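Local coordinates for leucine-rich repeat protein (Bacteroides thetaiotaomicron, PDB 4ECN) that is of unknown function but, as an extracellular leucine-rich repeat protein, probably binds other proteins, at residues 275-280 with 338-343. Residues are numbered along the deposited sequence; the frame is centred on the assembly and turned at random.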
# COMPACT_ATOMS: atom_id res chain seq x y z
N LYS A 275 3.22 0.39 -23.57
CA LYS A 275 4.56 -0.10 -23.84
C LYS A 275 5.55 1.03 -23.68
O LYS A 275 6.62 0.81 -23.10
CB LYS A 275 4.70 -0.75 -25.21
CG LYS A 275 5.85 -1.78 -25.21
CD LYS A 275 6.18 -2.35 -26.59
CE LYS A 275 7.15 -3.51 -26.59
NZ LYS A 275 8.50 -3.18 -26.06
N ALA A 276 5.17 2.26 -24.10
CA ALA A 276 6.02 3.45 -23.94
C ALA A 276 6.31 3.68 -22.45
O ALA A 276 7.47 3.66 -22.06
CB ALA A 276 5.37 4.68 -24.58
N ILE A 277 5.25 3.81 -21.62
CA ILE A 277 5.30 4.01 -20.16
C ILE A 277 6.22 2.95 -19.52
O ILE A 277 7.11 3.32 -18.75
CB ILE A 277 3.85 3.95 -19.59
CG1 ILE A 277 3.02 5.15 -20.10
CG2 ILE A 277 3.85 3.85 -18.05
CD1 ILE A 277 1.48 4.98 -20.04
N TRP A 278 6.03 1.66 -19.90
CA TRP A 278 6.81 0.53 -19.41
C TRP A 278 8.30 0.69 -19.79
O TRP A 278 9.16 0.56 -18.93
CB TRP A 278 6.23 -0.78 -19.96
CG TRP A 278 6.87 -2.04 -19.45
CD1 TRP A 278 6.63 -2.66 -18.27
CD2 TRP A 278 7.73 -2.93 -20.20
NE1 TRP A 278 7.36 -3.82 -18.18
CE2 TRP A 278 8.02 -4.02 -19.36
CE3 TRP A 278 8.30 -2.88 -21.49
CZ2 TRP A 278 8.89 -5.05 -19.75
CZ3 TRP A 278 9.15 -3.90 -21.87
CH2 TRP A 278 9.44 -4.97 -21.01
N GLU A 279 8.59 1.05 -21.05
CA GLU A 279 9.97 1.23 -21.51
C GLU A 279 10.62 2.45 -20.84
O GLU A 279 11.79 2.35 -20.45
CB GLU A 279 10.04 1.35 -23.04
CG GLU A 279 9.71 0.02 -23.68
CD GLU A 279 10.24 -0.26 -25.07
OE1 GLU A 279 10.09 0.61 -25.96
OE2 GLU A 279 10.71 -1.39 -25.29
N ALA A 280 9.85 3.55 -20.62
CA ALA A 280 10.34 4.77 -19.96
C ALA A 280 10.59 4.57 -18.45
O ALA A 280 11.42 5.29 -17.89
CB ALA A 280 9.36 5.90 -20.15
N ARG A 338 11.01 8.41 -15.68
CA ARG A 338 10.17 9.58 -15.95
C ARG A 338 8.89 9.15 -16.63
O ARG A 338 8.96 8.46 -17.65
CB ARG A 338 10.95 10.59 -16.83
CG ARG A 338 12.35 10.88 -16.34
CD ARG A 338 13.19 11.75 -17.26
NE ARG A 338 12.91 13.18 -17.09
CZ ARG A 338 12.27 13.92 -17.98
NH1 ARG A 338 11.87 13.38 -19.13
NH2 ARG A 338 12.05 15.20 -17.76
N VAL A 339 7.70 9.53 -16.07
CA VAL A 339 6.41 9.17 -16.67
C VAL A 339 6.30 9.94 -18.00
O VAL A 339 6.33 11.17 -17.96
CB VAL A 339 5.21 9.38 -15.74
CG1 VAL A 339 3.90 9.09 -16.46
CG2 VAL A 339 5.34 8.53 -14.47
N PRO A 340 6.26 9.24 -19.17
CA PRO A 340 6.25 9.95 -20.46
C PRO A 340 4.88 10.57 -20.81
O PRO A 340 3.88 10.24 -20.18
CB PRO A 340 6.62 8.84 -21.45
CG PRO A 340 6.08 7.61 -20.85
CD PRO A 340 6.24 7.77 -19.37
N ASP A 341 4.85 11.42 -21.84
CA ASP A 341 3.64 12.14 -22.28
C ASP A 341 2.59 11.19 -22.85
O ASP A 341 1.42 11.56 -22.95
CB ASP A 341 4.01 13.20 -23.31
CG ASP A 341 5.18 14.03 -22.84
OD1 ASP A 341 5.07 14.66 -21.76
OD2 ASP A 341 6.25 13.94 -23.48
N ALA A 342 3.01 9.96 -23.18
CA ALA A 342 2.18 8.87 -23.68
C ALA A 342 1.01 8.56 -22.73
O ALA A 342 -0.03 8.11 -23.19
CB ALA A 342 3.04 7.63 -23.88
N ILE A 343 1.16 8.83 -21.41
CA ILE A 343 0.09 8.60 -20.43
C ILE A 343 -1.16 9.49 -20.78
O ILE A 343 -2.28 9.16 -20.38
CB ILE A 343 0.59 8.82 -18.98
CG1 ILE A 343 -0.37 8.16 -17.95
CG2 ILE A 343 0.89 10.29 -18.68
CD1 ILE A 343 0.35 7.51 -16.76
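At what is probably the N-terminal end of the leucine-rich repeat solenoid, the last turns of helix 266-280 pack on segment 338-343 at Ala276, Ile277 and Ala280, mostly through apolar contacts, with no hydrogen bond crossing between them. Pro340 lies at the middle of the contact, its CG and CD turned to the helix, CG lying 3.7 Å from Ile277 CA and CD 3.7 Å from Ala280 CB. Alanine suits both flanking helix positions because a single methyl lets the backbones approach closely; Ala276 CB meets Ala342 CB at 3.8 Å, while Ala280 CB also rests 3.6 Å from Arg338 O. Ile277 reaches further. With its CG1 anti to the carbonyl carbon (chi1 -67°), the longer branch runs past Pro340, which it crosses at about a right angle, and brings CD1 to 3.9 Å from Ile343 CA. Replacing Pro340 by a glycine would probably open a gap between the helix and the loop, where the ring now touches Ile277 and Ala280, and let the turn into the 3-10 segment flex, since the rigid ring would be gone. That turn is closed by the bond from Ile343 N to Pro340 O. Lys275 NZ and Glu279 OE2, one helical turn apart, form a salt bridge of 2.9 Å and take no part in the apolar contact. Behind the segment, Val339 pairs with Phe439 of strand 436-440, and Asp341 accepts hydrogen bonds from the backbone N of Glu470 and Asp471. A helix packed against a strand-and-loop segment near the start of the repeats is consistent with the N-terminal capping seen in leucine-rich repeat proteins.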